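Local coordinates for protein racemase (Pseudovibrio sp. JE062, PDB 3MKC) that is a racemase-type member of the mandelate racemase/muconate lactonizing enzyme family, in the enolase superfamily, with an N-terminal domain and a TIM-barrel-like C-terminal domain, at residues D88-A93 against F105-I110. Numbering follows the deposited sequence.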
ATOM      1  N   ASP A  88       8.993  17.472   4.523  1.00 11.45           N
ATOM      2  CA  ASP A  88       9.546  18.481   3.629  1.00 11.20           C
ATOM      3  C   ASP A  88      11.049  18.632   3.804  1.00 12.27           C
ATOM      4  O   ASP A  88      11.780  18.801   2.825  1.00 11.83           O
ATOM      5  CB  ASP A  88       8.886  19.852   3.856  1.00 14.10           C
ATOM      6  CG  ASP A  88       7.461  19.921   3.330  1.00 16.88           C
ATOM      7  OD1 ASP A  88       7.071  19.058   2.512  1.00 16.39           O
ATOM      8  OD2 ASP A  88       6.733  20.854   3.726  1.00 18.03           O
ATOM      9  N   ALA A  89      11.500  18.570   5.054  1.00 12.11           N
ATOM     10  CA  ALA A  89      12.918  18.727   5.357  1.00 12.57           C
ATOM     11  C   ALA A  89      13.742  17.601   4.759  1.00 11.37           C
ATOM     12  O   ALA A  89      14.801  17.839   4.176  1.00 12.27           O
ATOM     13  CB  ALA A  89      13.126  18.783   6.868  1.00 13.69           C
HETATM   14  N   MSE A  90      13.260  16.375   4.914  1.00 12.45           N
HETATM   15  CA  MSE A  90      13.959  15.218   4.382  1.00 12.66           C
HETATM   16  C   MSE A  90      13.959  15.267   2.855  1.00 12.69           C
HETATM   17  O   MSE A  90      15.003  15.082   2.213  1.00 12.24           O
HETATM   18  CB  MSE A  90      13.290  13.921   4.855  1.00 12.86           C
HETATM   19  CG  MSE A  90      13.471  13.604   6.337  1.00 17.70           C
HETATM   20 SE   MSE A  90      12.797  11.850   6.775  1.00 24.48          SE
HETATM   21  CE  MSE A  90      10.921  12.237   6.565  1.00 18.22           C
ATOM     22  N   TYR A  91      12.786  15.514   2.279  1.00 12.38           N
ATOM     23  CA  TYR A  91      12.657  15.577   0.827  1.00 11.12           C
ATOM     24  C   TYR A  91      13.569  16.647   0.224  1.00 11.56           C
ATOM     25  O   TYR A  91      14.311  16.380  -0.716  1.00 12.63           O
ATOM     26  CB  TYR A  91      11.208  15.875   0.429  1.00 10.42           C
ATOM     27  CG  TYR A  91      10.973  15.809  -1.068  1.00 10.32           C
ATOM     28  CD1 TYR A  91      10.648  14.605  -1.686  1.00 10.70           C
ATOM     29  CD2 TYR A  91      11.098  16.946  -1.866  1.00 11.64           C
ATOM     30  CE1 TYR A  91      10.449  14.533  -3.069  1.00  9.95           C
ATOM     31  CE2 TYR A  91      10.906  16.886  -3.244  1.00 11.63           C
ATOM     32  CZ  TYR A  91      10.578  15.676  -3.839  1.00 10.51           C
ATOM     33  OH  TYR A  91      10.368  15.616  -5.199  1.00 12.03           O
ATOM     34  N   ASP A  92      13.505  17.856   0.770  1.00 12.78           N
ATOM     35  CA  ASP A  92      14.313  18.954   0.260  1.00 14.17           C
ATOM     36  C   ASP A  92      15.807  18.657   0.290  1.00 12.92           C
ATOM     37  O   ASP A  92      16.533  19.014  -0.630  1.00 12.54           O
ATOM     38  CB  ASP A  92      14.046  20.224   1.071  1.00 16.88           C
ATOM     39  CG  ASP A  92      14.881  21.395   0.603  1.00 23.38           C
ATOM     40  OD1 ASP A  92      14.661  21.872  -0.532  1.00 26.82           O
ATOM     41  OD2 ASP A  92      15.771  21.834   1.363  1.00 27.35           O
ATOM     42  N   ALA A  93      16.264  17.995   1.349  1.00 13.12           N
ATOM     43  CA  ALA A  93      17.689  17.709   1.506  1.00 13.11           C
ATOM     44  C   ALA A  93      18.219  16.519   0.719  1.00 13.69           C
ATOM     45  O   ALA A  93      19.428  16.290   0.679  1.00 17.15           O
ATOM     46  CB  ALA A  93      18.008  17.522   2.992  1.00 11.87           C
ATOM     47  N   PHE A 105      11.265   5.292  -1.173  1.00 12.20           N
ATOM     48  CA  PHE A 105      10.810   4.165  -0.364  1.00 12.78           C
ATOM     49  C   PHE A 105      11.354   4.398   1.046  1.00 13.03           C
ATOM     50  O   PHE A 105      10.654   4.199   2.037  1.00 13.80           O
ATOM     51  CB  PHE A 105      11.344   2.822  -0.887  1.00 11.85           C
ATOM     52  CG  PHE A 105      11.052   2.547  -2.338  1.00 12.54           C
ATOM     53  CD1 PHE A 105      10.179   3.350  -3.078  1.00 11.69           C
ATOM     54  CD2 PHE A 105      11.680   1.476  -2.976  1.00 10.77           C
ATOM     55  CE1 PHE A 105       9.944   3.087  -4.429  1.00 11.22           C
ATOM     56  CE2 PHE A 105      11.450   1.207  -4.325  1.00  9.15           C
ATOM     57  CZ  PHE A 105      10.580   2.014  -5.053  1.00 12.14           C
ATOM     58  N   ALA A 106      12.606   4.839   1.126  1.00 12.87           N
ATOM     59  CA  ALA A 106      13.244   5.099   2.408  1.00 12.78           C
ATOM     60  C   ALA A 106      12.529   6.216   3.165  1.00 11.82           C
ATOM     61  O   ALA A 106      12.285   6.110   4.367  1.00 12.70           O
ATOM     62  CB  ALA A 106      14.703   5.467   2.193  1.00 13.16           C
ATOM     63  N   LEU A 107      12.194   7.289   2.457  1.00 11.15           N
ATOM     64  CA  LEU A 107      11.505   8.401   3.086  1.00 11.90           C
ATOM     65  C   LEU A 107      10.153   7.902   3.595  1.00 11.89           C
ATOM     66  O   LEU A 107       9.729   8.255   4.690  1.00 14.13           O
ATOM     67  CB  LEU A 107      11.323   9.545   2.081  1.00 11.31           C
ATOM     68  CG  LEU A 107      10.759  10.883   2.575  1.00 13.95           C
ATOM     69  CD1 LEU A 107      11.071  11.961   1.556  1.00 16.75           C
ATOM     70  CD2 LEU A 107       9.253  10.784   2.797  1.00 15.03           C
ATOM     71  N   SER A 108       9.500   7.063   2.794  1.00 11.48           N
ATOM     72  CA  SER A 108       8.196   6.500   3.138  1.00 12.00           C
ATOM     73  C   SER A 108       8.213   5.754   4.477  1.00 13.58           C
ATOM     74  O   SER A 108       7.336   5.951   5.320  1.00 15.29           O
ATOM     75  CB  SER A 108       7.739   5.547   2.034  1.00 11.28           C
ATOM     76  OG  SER A 108       7.603   6.228   0.793  1.00 11.63           O
ATOM     77  N   GLY A 109       9.206   4.892   4.662  1.00 14.33           N
ATOM     78  CA  GLY A 109       9.301   4.143   5.906  1.00 14.26           C
ATOM     79  C   GLY A 109       9.445   5.048   7.114  1.00 14.55           C
ATOM     80  O   GLY A 109       8.873   4.789   8.174  1.00 14.72           O
ATOM     81  N   ILE A 110      10.227   6.111   6.973  1.00 15.22           N
ATOM     82  CA  ILE A 110      10.409   7.037   8.078  1.00 14.14           C
ATOM     83  C   ILE A 110       9.097   7.773   8.360  1.00 14.17           C
ATOM     84  O   ILE A 110       8.721   7.946   9.513  1.00 15.31           O
ATOM     85  CB  ILE A 110      11.536   8.064   7.778  1.00 15.40           C
ATOM     86  CG1 ILE A 110      12.871   7.331   7.597  1.00 16.71           C
ATOM     87  CG2 ILE A 110      11.643   9.069   8.915  1.00 17.33           C
ATOM     88  CD1 ILE A 110      14.026   8.232   7.187  1.00 15.73           C
TER
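Selenomethionine Met-90 meets Ile-110 and Leu-107 in a contact made by apolar side chains between two nearly antiparallel helical segments, whose axes approach to 10.9 Å with 164° between their N-to-C directions. Its selenium lies against both branches of Ile-110: SE is 3.7 Å from CG2 and 3.8 Å from CD1, so the heavy atom bears on the fork of the isoleucine rather than on one methyl. The chain of Met-90 runs out extended and then bends at its last torsion (chi3 -70°). That turn places CE 4.0 Å from Ile-110 CG2; CE also lies 4.2 Å from Leu-107 CG, so the one selenoether touches both residues.

Leu-107 reaches across differently. With CG anti to the backbone N (chi1 -173°), the side chain swings out toward 88-93, and CD1, beyond CG, meets the helix backbone 4.0 Å from Tyr-91 N and touches the root of that tyrosine, 4.1 Å from CB. Relative to the Tyr-91 ring, CD1 sits at the edge, near the ring plane; it does not cover a face. The same ring meets that of Trp-87, the two planes nearly parallel.

No hydrogen bond crosses the interface, and Met-90, Leu-107 and Ile-110 are all buried. Ile-110 also touches Ile-71, in a loop, and Phe-17, on strand 12-22, which extend the apolar packing. The contact thus joins helix 83-93 to helix 102-122 as an antiparallel helix pair, part of the helical half of the alpha+beta N-terminal domain characteristic of the enolase superfamily.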